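Local coordinates for protein colicin-B (Escherichia coli, PDB 1RH1) that forms channels in the cytoplasmic membrane of Escherichia coli and closely related bacteria, depolarising it and dissipating cellular energy, at residues Leu445-Trp450 with Ser462-Thr467; Met370-Lys375 with Ile497-Val502; Asp212-Pro217 with Arg271-Ser276; Asn316-Val321 with Asn357-Thr362; Leu59-Leu64 with Leu74-Glu79. All blocks are in the same frame, centred on the assembly; numbering follows the deposited sequence.

Contact 1. Residues Leu445-Trp450 with Ser462-Thr467; sequences LEVESW and SLFSLT
Trp-450 has its CG beside the backbone N (chi1 -62°), which carries the indole toward helix 457-472. Leu-463 and Phe-464 both turn CG opposite their own N (chi1 near 180° in each) and meet helix 441-452. These are two neighbouring helices of the all-helical pore-forming domain, and the segments run roughly antiparallel, 144° apart with axes 11.1 Å apart. The contact is buried and apolar. CD2 of Leu-463 sits over one face of the indole, 3.9 Å from the centroid of the six-membered ring, in a CH-pi contact. The opposite face lies against the helix's own backbone, with Glu-446 O and Val-447 CA near the rim. CB of Phe-464 comes to the edge of the indole at CZ3. The segment 462-467 belongs to a predicted transmembrane helix. Trp-450 also packs on Lys-423 and Ile-427 of helix 420-435. Beside the indole, Val-447 and Phe-464 cross at about a right angle, with Val-447 CG2 3.5 Å from Phe-464 CD1.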
# COMPACT_ATOMS: atom_id res chain seq x y z
N LEU A 445 -3.39 -2.55 36.55
CA LEU A 445 -2.03 -2.06 36.40
C LEU A 445 -1.17 -2.93 35.50
O LEU A 445 -0.32 -2.45 34.77
CB LEU A 445 -1.46 -1.93 37.81
CG LEU A 445 -0.25 -1.09 38.18
CD1 LEU A 445 -0.37 0.33 37.65
CD2 LEU A 445 -0.13 -1.12 39.71
N GLU A 446 -1.37 -4.23 35.54
CA GLU A 446 -0.67 -5.18 34.69
C GLU A 446 -1.05 -4.95 33.24
O GLU A 446 -0.20 -5.11 32.37
CB GLU A 446 -1.05 -6.60 35.14
CG GLU A 446 -0.54 -7.82 34.38
CD GLU A 446 0.96 -8.09 34.41
OE1 GLU A 446 1.46 -8.60 33.40
OE2 GLU A 446 1.62 -7.83 35.42
N VAL A 447 -2.31 -4.54 32.99
CA VAL A 447 -2.80 -4.34 31.62
C VAL A 447 -2.12 -3.11 31.04
O VAL A 447 -1.65 -3.14 29.91
CB VAL A 447 -4.34 -4.15 31.58
CG1 VAL A 447 -4.78 -4.23 30.14
CG2 VAL A 447 -5.06 -5.23 32.37
N GLU A 448 -2.04 -2.05 31.86
CA GLU A 448 -1.33 -0.85 31.47
C GLU A 448 0.15 -1.14 31.23
O GLU A 448 0.69 -0.71 30.21
CB GLU A 448 -1.48 0.21 32.54
CG GLU A 448 -2.95 0.67 32.63
CD GLU A 448 -3.56 1.58 31.54
OE1 GLU A 448 -4.70 2.00 31.73
OE2 GLU A 448 -2.92 1.91 30.53
N SER A 449 0.78 -1.95 32.09
CA SER A 449 2.16 -2.40 31.91
C SER A 449 2.40 -2.92 30.52
O SER A 449 3.40 -2.55 29.91
CB SER A 449 2.53 -3.54 32.80
OG SER A 449 2.37 -3.21 34.16
N TRP A 450 1.46 -3.72 29.99
CA TRP A 450 1.60 -4.30 28.66
C TRP A 450 1.69 -3.26 27.59
O TRP A 450 2.51 -3.43 26.69
CB TRP A 450 0.43 -5.16 28.26
CG TRP A 450 0.20 -6.36 29.14
CD1 TRP A 450 1.16 -6.95 29.91
CD2 TRP A 450 -0.99 -7.00 29.22
NE1 TRP A 450 0.59 -7.97 30.48
CE2 TRP A 450 -0.70 -8.03 30.10
CE3 TRP A 450 -2.26 -6.84 28.67
CZ2 TRP A 450 -1.70 -8.94 30.44
CZ3 TRP A 450 -3.24 -7.75 29.01
CH2 TRP A 450 -2.96 -8.79 29.89
N SER A 462 -7.49 -7.15 23.74
CA SER A 462 -7.91 -8.48 23.37
C SER A 462 -7.48 -9.51 24.38
O SER A 462 -8.36 -10.08 25.00
CB SER A 462 -7.35 -8.82 22.04
OG SER A 462 -8.11 -8.01 21.16
N LEU A 463 -6.18 -9.74 24.62
CA LEU A 463 -5.67 -10.64 25.65
C LEU A 463 -6.38 -10.51 26.99
O LEU A 463 -6.74 -11.51 27.57
CB LEU A 463 -4.21 -10.35 25.81
CG LEU A 463 -3.33 -11.05 26.81
CD1 LEU A 463 -3.28 -12.53 26.59
CD2 LEU A 463 -1.94 -10.49 26.63
N PHE A 464 -6.66 -9.30 27.46
CA PHE A 464 -7.34 -9.11 28.71
C PHE A 464 -8.77 -9.56 28.65
O PHE A 464 -9.27 -10.23 29.55
CB PHE A 464 -7.30 -7.67 29.07
CG PHE A 464 -7.94 -7.38 30.42
CD1 PHE A 464 -7.33 -7.83 31.58
CD2 PHE A 464 -9.12 -6.66 30.47
CE1 PHE A 464 -7.92 -7.54 32.81
CE2 PHE A 464 -9.70 -6.38 31.70
CZ PHE A 464 -9.10 -6.82 32.87
N SER A 465 -9.43 -9.13 27.58
CA SER A 465 -10.83 -9.47 27.37
C SER A 465 -10.98 -10.95 27.05
O SER A 465 -11.85 -11.57 27.63
CB SER A 465 -11.40 -8.67 26.23
OG SER A 465 -11.28 -7.29 26.53
N LEU A 466 -10.15 -11.53 26.19
CA LEU A 466 -10.13 -12.94 25.91
C LEU A 466 -9.84 -13.75 27.16
O LEU A 466 -10.64 -14.64 27.45
CB LEU A 466 -9.08 -13.28 24.92
CG LEU A 466 -9.36 -12.98 23.49
CD1 LEU A 466 -8.16 -13.40 22.68
CD2 LEU A 466 -10.56 -13.75 23.00
N THR A 467 -8.77 -13.50 27.93
CA THR A 467 -8.48 -14.24 29.15
C THR A 467 -9.66 -14.18 30.11
O THR A 467 -10.01 -15.23 30.66
CB THR A 467 -7.23 -13.67 29.89
OG1 THR A 467 -6.13 -13.73 28.99
CG2 THR A 467 -6.89 -14.45 31.14

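Contact 2. Residues Met370-Lys375 with Ile497-Val502; sequences MSSINK and IDDKFV
Lys-375 and Asp-499 cross at about a right angle, and the lysine ammonium meets the carboxylate between its two oxygens. NZ of Lys-375 is 2.9 Å from OD1 and 2.9 Å from OD2 of Asp-499, and each oxygen uses its syn lone pair. This is a forked salt bridge. Ser-372 comes to the outer side of the same group: its OG donates to the anti lone pair of Asp-499 OD1 at 2.7 Å. OD1 is therefore gripped by two donors, and together the three bonds limit rotation of the carboxylate. The lysine chain bends at chi3 (-60°), which brings NZ round to the acid. Val-502 points toward helix 366-376 and sets its CG1 methyl 3.5 Å from the backbone Ser-372 O, a van der Waals contact beside the salt bridge.

NZ of Lys-375 has a second acid partner, Asp-503, whose carboxylate lies close to that of Asp-499. The shared ammonium probably eases the repulsion between them. On the other segment, Asp-498 OD2 accepts from Lys-500 N at 3.0 Å, a capping bond at the turn into helix 500-510. The contact thus joins helix 366-376 to the beginning of the last helix of the pore-forming domain. Ser-372 and Ile-373 also touch Ala-495 of helix 479-495, and Phe-501 packs on helix 342-357.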
# COMPACT_ATOMS: atom_id res chain seq x y z
N MET A 370 -9.46 2.87 36.77
CA MET A 370 -9.62 2.60 38.19
C MET A 370 -10.61 3.53 38.84
O MET A 370 -11.09 3.22 39.91
CB MET A 370 -8.30 2.70 38.91
CG MET A 370 -7.45 1.45 38.72
SD MET A 370 -8.16 -0.05 39.40
CE MET A 370 -8.33 0.48 41.07
N SER A 371 -10.95 4.67 38.26
CA SER A 371 -12.02 5.42 38.89
C SER A 371 -13.34 4.74 38.51
O SER A 371 -14.29 4.70 39.31
CB SER A 371 -11.97 6.89 38.43
OG SER A 371 -12.15 7.14 37.04
N SER A 372 -13.40 4.15 37.30
CA SER A 372 -14.60 3.48 36.85
C SER A 372 -14.84 2.22 37.62
O SER A 372 -15.93 2.10 38.18
CB SER A 372 -14.54 3.09 35.40
OG SER A 372 -14.94 4.21 34.65
N ILE A 373 -13.88 1.30 37.72
CA ILE A 373 -14.21 0.07 38.42
C ILE A 373 -14.41 0.34 39.91
O ILE A 373 -15.13 -0.43 40.52
CB ILE A 373 -13.14 -1.07 38.21
CG1 ILE A 373 -11.95 -0.84 39.02
CG2 ILE A 373 -12.66 -1.13 36.79
CD1 ILE A 373 -12.02 -1.94 40.07
N ASN A 374 -13.86 1.41 40.50
CA ASN A 374 -14.11 1.75 41.89
C ASN A 374 -15.56 2.17 42.13
O ASN A 374 -16.09 2.04 43.24
CB ASN A 374 -13.28 2.91 42.38
CG ASN A 374 -11.83 2.60 42.67
OD1 ASN A 374 -11.00 3.51 42.56
ND2 ASN A 374 -11.45 1.39 43.06
N LYS A 375 -16.14 2.71 41.05
CA LYS A 375 -17.53 3.15 40.98
C LYS A 375 -18.44 1.93 40.93
O LYS A 375 -19.52 1.91 41.52
CB LYS A 375 -17.68 4.01 39.73
CG LYS A 375 -19.08 4.50 39.39
CD LYS A 375 -19.18 5.04 37.95
CE LYS A 375 -18.29 6.23 37.60
NZ LYS A 375 -18.83 6.97 36.46
N ILE A 497 -12.38 1.11 28.02
CA ILE A 497 -12.94 1.57 26.76
C ILE A 497 -13.76 2.81 27.01
O ILE A 497 -13.55 3.86 26.40
CB ILE A 497 -13.85 0.49 26.09
CG1 ILE A 497 -13.21 -0.88 26.02
CG2 ILE A 497 -14.13 0.97 24.67
CD1 ILE A 497 -14.04 -1.96 25.34
N ASP A 498 -14.66 2.68 27.96
CA ASP A 498 -15.56 3.78 28.20
C ASP A 498 -16.17 3.73 29.57
O ASP A 498 -16.37 2.64 30.11
CB ASP A 498 -16.63 3.72 27.15
CG ASP A 498 -17.17 5.07 26.75
OD1 ASP A 498 -17.17 5.33 25.55
OD2 ASP A 498 -17.59 5.85 27.61
N ASP A 499 -16.52 4.89 30.13
CA ASP A 499 -17.20 4.92 31.41
C ASP A 499 -18.68 4.68 31.19
O ASP A 499 -19.36 4.30 32.14
CB ASP A 499 -16.97 6.28 32.10
CG ASP A 499 -17.60 6.42 33.49
OD1 ASP A 499 -17.13 5.79 34.44
OD2 ASP A 499 -18.58 7.16 33.61
N LYS A 500 -19.20 4.88 29.96
CA LYS A 500 -20.59 4.58 29.62
C LYS A 500 -20.92 3.19 30.14
O LYS A 500 -21.76 3.02 31.02
CB LYS A 500 -20.89 4.53 28.11
CG LYS A 500 -20.72 5.77 27.24
CD LYS A 500 -21.33 7.04 27.84
CE LYS A 500 -21.01 8.28 26.99
NZ LYS A 500 -21.51 9.49 27.62
N PHE A 501 -20.11 2.22 29.70
CA PHE A 501 -20.25 0.81 30.02
C PHE A 501 -20.34 0.51 31.50
O PHE A 501 -21.11 -0.36 31.89
CB PHE A 501 -19.07 0.07 29.41
CG PHE A 501 -18.95 0.22 27.90
CD1 PHE A 501 -20.08 0.44 27.10
CD2 PHE A 501 -17.69 0.13 27.31
CE1 PHE A 501 -19.94 0.55 25.72
CE2 PHE A 501 -17.57 0.24 25.92
CZ PHE A 501 -18.69 0.46 25.12
N VAL A 502 -19.63 1.25 32.37
CA VAL A 502 -19.75 0.97 33.79
C VAL A 502 -20.90 1.76 34.41
O VAL A 502 -21.34 1.45 35.51
CB VAL A 502 -18.39 1.27 34.45
CG1 VAL A 502 -18.36 1.03 35.95
CG2 VAL A 502 -17.41 0.27 33.86

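Contact 3. Residues Asp212-Pro217 with Arg271-Ser276; sequences DVYSAP and RFPEGS
Tyr-214 meets Phe-272, Pro-273 and Ser-276 in turn along its side chain. The edge of Phe-272 is directed toward the face of the tyrosine in an offset edge-to-face pair. The ring planes stand at 79° and the centroids are 5.6 Å apart. The closest atoms of this pair are Tyr-214 CD1 and Phe-272 CD1, 3.7 Å apart. Pro-273 comes to the same side of the phenol, at other ring carbons, with its CD 3.4 Å from Tyr-214 CD2 and its CG next to the same carbon. At the far end, CB of Ser-276 lies 3.6 Å from Tyr-214 OH.

Outside this shell, a turn sets the partners in place. Ser-276 N and Ser-276 OG both donate to Pro-273 O, each at 2.8 Å, and the hydroxyl lies in the carbonyl plane on a lone pair. The serine chi1 of 61° puts OG where it can reach that oxygen. Ser-276 OG is also bonded to Val-278 N. Tyr-214 is held by backbone bonds to Leu-227, within the mixed sheet of the N-terminal half. Phe-272 follows strand 266-271 and packs on Ala-197, Leu-227 and Val-229.

No hydrogen bond crosses between the segments. Ser-276 N and OG spend their bonds to Pro-273 O on the turn, and the link to strand 213-216 therefore rests on shape and dispersion.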
# COMPACT_ATOMS: atom_id res chain seq x y z
N ASP A 212 1.57 18.67 -38.49
CA ASP A 212 1.67 17.32 -37.93
C ASP A 212 2.82 17.04 -36.96
O ASP A 212 3.43 15.97 -36.94
CB ASP A 212 1.72 16.32 -39.13
CG ASP A 212 0.40 16.05 -39.88
OD1 ASP A 212 0.38 15.14 -40.71
OD2 ASP A 212 -0.61 16.71 -39.67
N VAL A 213 3.08 18.06 -36.14
CA VAL A 213 4.13 18.08 -35.14
C VAL A 213 3.43 18.76 -33.97
O VAL A 213 2.83 19.84 -34.10
CB VAL A 213 5.35 18.92 -35.66
CG1 VAL A 213 6.23 19.46 -34.54
CG2 VAL A 213 6.27 18.01 -36.43
N TYR A 214 3.50 18.08 -32.82
CA TYR A 214 2.86 18.50 -31.58
C TYR A 214 3.86 18.34 -30.45
O TYR A 214 4.78 17.54 -30.61
CB TYR A 214 1.64 17.61 -31.27
CG TYR A 214 0.62 17.58 -32.39
CD1 TYR A 214 0.72 16.61 -33.40
CD2 TYR A 214 -0.37 18.56 -32.47
CE1 TYR A 214 -0.15 16.64 -34.48
CE2 TYR A 214 -1.25 18.58 -33.56
CZ TYR A 214 -1.13 17.62 -34.56
OH TYR A 214 -1.97 17.65 -35.65
N SER A 215 3.75 19.06 -29.32
CA SER A 215 4.66 18.86 -28.19
C SER A 215 3.89 18.45 -26.94
O SER A 215 2.83 19.00 -26.65
CB SER A 215 5.45 20.14 -27.84
OG SER A 215 4.68 21.18 -27.25
N ALA A 216 4.43 17.50 -26.17
CA ALA A 216 3.75 17.02 -24.97
C ALA A 216 4.66 16.90 -23.78
O ALA A 216 5.81 16.49 -23.94
CB ALA A 216 3.18 15.67 -25.19
N PRO A 217 4.20 17.22 -22.56
CA PRO A 217 4.96 17.02 -21.33
C PRO A 217 5.06 15.58 -20.82
O PRO A 217 4.43 15.16 -19.83
CB PRO A 217 4.29 17.96 -20.38
CG PRO A 217 2.85 17.90 -20.80
CD PRO A 217 2.98 17.98 -22.30
N ARG A 271 -2.62 12.97 -25.20
CA ARG A 271 -3.85 13.22 -25.96
C ARG A 271 -3.63 14.31 -27.02
O ARG A 271 -3.29 15.45 -26.70
CB ARG A 271 -4.89 13.61 -24.93
CG ARG A 271 -6.23 14.07 -25.44
CD ARG A 271 -7.09 14.48 -24.28
NE ARG A 271 -8.42 14.01 -24.57
CZ ARG A 271 -9.50 14.51 -23.98
NH1 ARG A 271 -9.41 15.49 -23.08
NH2 ARG A 271 -10.70 14.00 -24.31
N PHE A 272 -3.81 14.03 -28.31
CA PHE A 272 -3.55 15.02 -29.34
C PHE A 272 -4.67 16.04 -29.57
O PHE A 272 -5.73 15.90 -28.96
CB PHE A 272 -3.21 14.24 -30.59
CG PHE A 272 -1.84 13.60 -30.44
CD1 PHE A 272 -0.70 14.31 -30.82
CD2 PHE A 272 -1.70 12.32 -29.90
CE1 PHE A 272 0.56 13.74 -30.66
CE2 PHE A 272 -0.44 11.75 -29.74
CZ PHE A 272 0.69 12.46 -30.13
N PRO A 273 -4.53 17.13 -30.36
CA PRO A 273 -5.50 18.21 -30.41
C PRO A 273 -6.82 17.92 -31.10
O PRO A 273 -6.99 16.97 -31.86
CB PRO A 273 -4.76 19.35 -31.08
CG PRO A 273 -3.34 19.13 -30.68
CD PRO A 273 -3.26 17.64 -30.89
N GLU A 274 -7.69 18.89 -30.75
CA GLU A 274 -9.04 19.14 -31.24
C GLU A 274 -9.54 18.31 -32.41
O GLU A 274 -10.47 17.54 -32.21
CB GLU A 274 -9.25 20.65 -31.65
CG GLU A 274 -8.40 21.30 -32.78
CD GLU A 274 -9.06 22.46 -33.54
OE1 GLU A 274 -8.94 23.60 -33.08
OE2 GLU A 274 -9.67 22.23 -34.60
N GLY A 275 -8.94 18.46 -33.59
CA GLY A 275 -9.32 17.74 -34.78
C GLY A 275 -8.06 17.28 -35.47
O GLY A 275 -7.98 17.31 -36.70
N SER A 276 -7.06 16.87 -34.65
CA SER A 276 -5.77 16.42 -35.14
C SER A 276 -5.87 15.12 -35.91
O SER A 276 -5.12 14.88 -36.86
CB SER A 276 -4.80 16.21 -34.00
OG SER A 276 -5.19 15.23 -33.05

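Contact 4. Residues Asn316-Val321 with Asn357-Thr362; sequences NDEKTV and NFQGKT
Gln-359 reaches across to Glu-318 and Lys-319 with an extended side chain. Its CG lies opposite the backbone N (chi1 -170°), and chi2 of 157° carries the amide out to the helix. Glu-318 is extended in the same manner. The two chains pass at a slant, with carboxylate and amide planes 29° apart. Glu-318 OE1 is 3.8 Å from Gln-359 CG and equally far from Gly-360 N, too long for a hydrogen bond. Lys-319 is bent at chi2 and chi3. It crosses Gln-359 at about a right angle, and its CD lies 3.9 Å from Gln-359 OE1. The loop here is a type II beta turn from Phe-358 to Lys-361, closed by Lys-361 N to Phe-358 O at 2.8 Å. It follows helix 342-357 and lies against the long helix 291-340, at the surface of the pore-forming domain. Gln-359 NE2 makes a weak hydrogen bond to Glu-315 O of that helix. Within the turn, Lys-361 CB sits 3.8 Å above the centre of the Phe-358 ring.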
# COMPACT_ATOMS: atom_id res chain seq x y z
N ASN A 316 -2.89 -7.28 10.42
CA ASN A 316 -3.70 -8.44 10.19
C ASN A 316 -3.86 -9.09 11.53
O ASN A 316 -4.98 -9.11 12.01
CB ASN A 316 -3.05 -9.42 9.25
CG ASN A 316 -3.98 -10.58 8.89
OD1 ASN A 316 -5.19 -10.44 8.71
ND2 ASN A 316 -3.38 -11.77 8.78
N ASP A 317 -2.77 -9.51 12.18
CA ASP A 317 -2.83 -10.13 13.49
C ASP A 317 -3.63 -9.31 14.49
O ASP A 317 -4.34 -9.89 15.31
CB ASP A 317 -1.40 -10.36 13.99
CG ASP A 317 -0.56 -11.43 13.26
OD1 ASP A 317 -1.02 -12.03 12.28
OD2 ASP A 317 0.57 -11.68 13.69
N GLU A 318 -3.62 -7.97 14.37
CA GLU A 318 -4.42 -7.12 15.26
C GLU A 318 -5.90 -7.35 14.97
O GLU A 318 -6.68 -7.56 15.90
CB GLU A 318 -4.04 -5.63 15.05
CG GLU A 318 -4.53 -4.61 16.09
CD GLU A 318 -3.68 -3.33 16.23
OE1 GLU A 318 -4.23 -2.25 16.49
OE2 GLU A 318 -2.45 -3.40 16.10
N LYS A 319 -6.25 -7.38 13.69
CA LYS A 319 -7.61 -7.62 13.23
C LYS A 319 -8.18 -8.97 13.66
O LYS A 319 -9.36 -9.07 13.99
CB LYS A 319 -7.61 -7.51 11.71
CG LYS A 319 -8.91 -7.75 10.96
CD LYS A 319 -9.83 -6.54 11.13
CE LYS A 319 -10.50 -6.20 9.79
NZ LYS A 319 -11.00 -4.82 9.78
N THR A 320 -7.33 -10.02 13.69
CA THR A 320 -7.82 -11.33 14.04
C THR A 320 -8.04 -11.46 15.54
O THR A 320 -8.97 -12.17 15.93
CB THR A 320 -6.86 -12.48 13.57
OG1 THR A 320 -5.85 -12.63 14.55
CG2 THR A 320 -6.20 -12.21 12.23
N VAL A 321 -7.24 -10.83 16.41
CA VAL A 321 -7.48 -10.97 17.85
C VAL A 321 -8.63 -10.08 18.27
O VAL A 321 -9.37 -10.39 19.20
CB VAL A 321 -6.21 -10.62 18.71
CG1 VAL A 321 -5.11 -11.46 18.13
CG2 VAL A 321 -5.76 -9.18 18.67
N ASN A 357 -13.75 -2.46 16.67
CA ASN A 357 -13.32 -1.28 15.94
C ASN A 357 -12.15 -0.53 16.58
O ASN A 357 -11.58 0.39 15.99
CB ASN A 357 -14.48 -0.31 15.81
CG ASN A 357 -15.69 -0.92 15.15
OD1 ASN A 357 -16.79 -0.50 15.48
ND2 ASN A 357 -15.52 -1.89 14.24
N PHE A 358 -11.79 -0.94 17.80
CA PHE A 358 -10.74 -0.36 18.60
C PHE A 358 -9.38 -0.28 17.94
O PHE A 358 -8.49 0.33 18.49
CB PHE A 358 -10.66 -1.17 19.84
CG PHE A 358 -10.00 -0.43 20.95
CD1 PHE A 358 -10.78 0.40 21.73
CD2 PHE A 358 -8.65 -0.62 21.21
CE1 PHE A 358 -10.20 1.06 22.80
CE2 PHE A 358 -8.07 0.03 22.27
CZ PHE A 358 -8.85 0.87 23.07
N GLN A 359 -9.18 -0.86 16.76
CA GLN A 359 -7.94 -0.75 16.02
C GLN A 359 -7.53 0.71 15.80
O GLN A 359 -8.28 1.60 15.37
CB GLN A 359 -8.16 -1.49 14.72
CG GLN A 359 -6.90 -1.69 13.91
CD GLN A 359 -7.06 -2.87 12.97
OE1 GLN A 359 -8.17 -3.37 12.75
NE2 GLN A 359 -5.96 -3.37 12.40
N GLY A 360 -6.30 0.95 16.20
CA GLY A 360 -5.74 2.29 16.12
C GLY A 360 -6.03 3.11 17.38
O GLY A 360 -5.34 4.11 17.62
N LYS A 361 -7.05 2.73 18.18
CA LYS A 361 -7.35 3.43 19.41
C LYS A 361 -6.44 2.97 20.55
O LYS A 361 -5.65 2.01 20.46
CB LYS A 361 -8.83 3.22 19.75
CG LYS A 361 -9.75 3.75 18.65
CD LYS A 361 -11.22 3.36 18.84
CE LYS A 361 -12.02 3.47 17.53
NZ LYS A 361 -13.14 2.54 17.53
N THR A 362 -6.57 3.73 21.63
CA THR A 362 -5.72 3.62 22.80
C THR A 362 -6.53 3.23 24.03
O THR A 362 -7.56 3.89 24.21
CB THR A 362 -5.03 4.99 22.95
OG1 THR A 362 -4.23 5.09 21.78
CG2 THR A 362 -4.18 5.19 24.19

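Contact 5. Residues Leu59-Leu64 with Leu74-Glu79; sequences LVQSVL and LDKELE
Lys-76 is the first residue of 74-79 to meet the other segment, touching both Leu-59 and Gln-61. Its side chain is fully extended, with CG opposite the backbone N (chi1 -163°), and runs past both at a slant. CB of Lys-76 lies 4.1 Å from Leu-59 CD2. Further out, its CD lies 4.1 Å from Gln-61 CB. The aliphatic part of the lysine thus does the touching.

The segment 74-79 leaves strand 70-73 as a loop, while 59-64 leads into strand 62-64. Both strands belong to the mixed sheet of the N-terminal half of the colicin. Strand 62-64 pairs in parallel with strand 87-90, the next strand after this loop.

Glu-77 comes next. It crosses Leu-59 at about a right angle and lays its carboxylate on a methyl group. Leu-59 CD1 is 3.6 Å from Glu-77 OE2, and 3.7 Å from Glu-77 OE1. The chi1 of Leu-59 (85°) sets CG between its own N and carbonyl carbon, which turns one methyl to Lys-76 and the other to Glu-77. The polar end of Glu-77 is held from elsewhere, since OE1 is hydrogen-bonded to the hydroxyl of Tyr-52. Leu-59 has its own backbone tie, from its N to Asp-82 OD1. After Glu-77, Leu-78 N bonds back to Asp-75 O at 3.3 Å.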
# COMPACT_ATOMS: atom_id res chain seq x y z
N LEU A 59 16.29 18.02 -34.16
CA LEU A 59 16.15 16.97 -35.18
C LEU A 59 15.26 15.82 -34.71
O LEU A 59 15.09 15.57 -33.50
CB LEU A 59 17.51 16.40 -35.57
CG LEU A 59 18.10 15.27 -34.72
CD1 LEU A 59 19.22 14.59 -35.47
CD2 LEU A 59 18.57 15.82 -33.40
N VAL A 60 14.66 15.11 -35.66
CA VAL A 60 13.82 13.96 -35.30
C VAL A 60 14.83 12.85 -35.08
O VAL A 60 15.35 12.23 -36.01
CB VAL A 60 12.79 13.69 -36.46
CG1 VAL A 60 12.07 12.37 -36.31
CG2 VAL A 60 11.67 14.71 -36.36
N GLN A 61 15.14 12.61 -33.80
CA GLN A 61 16.23 11.70 -33.54
C GLN A 61 15.92 10.25 -33.66
O GLN A 61 16.78 9.54 -34.16
CB GLN A 61 16.83 11.95 -32.17
CG GLN A 61 15.95 11.80 -30.97
CD GLN A 61 16.80 11.89 -29.74
OE1 GLN A 61 16.69 12.82 -28.95
NE2 GLN A 61 17.64 10.87 -29.58
N SER A 62 14.71 9.82 -33.30
CA SER A 62 14.37 8.41 -33.36
C SER A 62 12.91 8.16 -33.69
O SER A 62 12.11 9.08 -33.83
CB SER A 62 14.73 7.80 -32.02
OG SER A 62 14.74 6.39 -32.10
N VAL A 63 12.54 6.89 -33.85
CA VAL A 63 11.17 6.46 -34.16
C VAL A 63 10.62 5.64 -33.02
O VAL A 63 11.18 4.64 -32.57
CB VAL A 63 11.14 5.60 -35.44
CG1 VAL A 63 9.75 5.12 -35.77
CG2 VAL A 63 11.57 6.46 -36.60
N LEU A 64 9.44 6.05 -32.61
CA LEU A 64 8.72 5.38 -31.56
C LEU A 64 7.63 4.42 -32.03
O LEU A 64 6.46 4.82 -32.19
CB LEU A 64 8.17 6.49 -30.70
CG LEU A 64 8.69 6.67 -29.29
CD1 LEU A 64 10.18 6.41 -29.19
CD2 LEU A 64 8.28 8.06 -28.87
N LEU A 74 18.60 14.16 -24.76
CA LEU A 74 18.17 15.56 -24.75
C LEU A 74 19.27 16.42 -25.36
O LEU A 74 20.44 16.20 -25.05
CB LEU A 74 17.90 16.03 -23.33
CG LEU A 74 17.31 17.40 -23.09
CD1 LEU A 74 15.98 17.55 -23.80
CD2 LEU A 74 17.06 17.57 -21.61
N ASP A 75 18.91 17.39 -26.23
CA ASP A 75 19.89 18.21 -26.97
C ASP A 75 20.93 17.33 -27.68
O ASP A 75 22.14 17.57 -27.64
CB ASP A 75 20.63 19.21 -26.04
CG ASP A 75 19.79 20.22 -25.26
OD1 ASP A 75 20.14 20.51 -24.12
OD2 ASP A 75 18.80 20.72 -25.79
N LYS A 76 20.43 16.28 -28.36
CA LYS A 76 21.29 15.32 -29.03
C LYS A 76 22.43 15.94 -29.79
O LYS A 76 23.55 15.47 -29.68
CB LYS A 76 20.53 14.45 -30.05
CG LYS A 76 21.38 13.21 -30.37
CD LYS A 76 20.81 12.23 -31.40
CE LYS A 76 21.77 11.04 -31.59
NZ LYS A 76 21.41 10.18 -32.71
N GLU A 77 22.08 17.03 -30.49
CA GLU A 77 22.97 17.78 -31.38
C GLU A 77 23.03 19.29 -31.17
O GLU A 77 23.20 20.05 -32.12
CB GLU A 77 22.55 17.44 -32.81
CG GLU A 77 23.15 16.11 -33.20
CD GLU A 77 22.75 15.51 -34.54
OE1 GLU A 77 22.53 16.25 -35.50
OE2 GLU A 77 22.69 14.28 -34.63
N LEU A 78 22.97 19.78 -29.93
CA LEU A 78 22.97 21.21 -29.69
C LEU A 78 24.25 21.92 -30.14
O LEU A 78 24.21 22.95 -30.84
CB LEU A 78 22.73 21.48 -28.19
CG LEU A 78 22.62 22.95 -27.77
CD1 LEU A 78 21.55 23.65 -28.58
CD2 LEU A 78 22.32 23.05 -26.31
N GLU A 79 25.38 21.32 -29.73
CA GLU A 79 26.73 21.77 -30.04
C GLU A 79 27.10 21.61 -31.50
O GLU A 79 27.91 22.34 -32.07
CB GLU A 79 27.72 21.01 -29.15
CG GLU A 79 27.64 19.48 -29.00
CD GLU A 79 26.45 18.87 -28.24
OE1 GLU A 79 26.00 19.41 -27.22
OE2 GLU A 79 25.96 17.82 -28.66

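In the fold
From the N terminus, contact 5 closes first, a short loop that includes strand 70-73. Contact 3 follows in series and closes a longer, strand-bearing loop. Both reach the same mixed sheet, and their centres are 19 Å apart. The long helix 291-340 then leads to the pore-forming domain. Contact 4 ties this helix to the loop after helix 342-357. Contact 2 next opens at helix 366-376 and closes near the chain's end. Contact 1 lies within its span, joining two consecutive helices. Contacts 1 and 4 touch through Ser-462 and Val-321. No contacts cross along the chain. Contacts 1 and 3 lie 65 Å apart between centres, on opposite sides of the chain's centre.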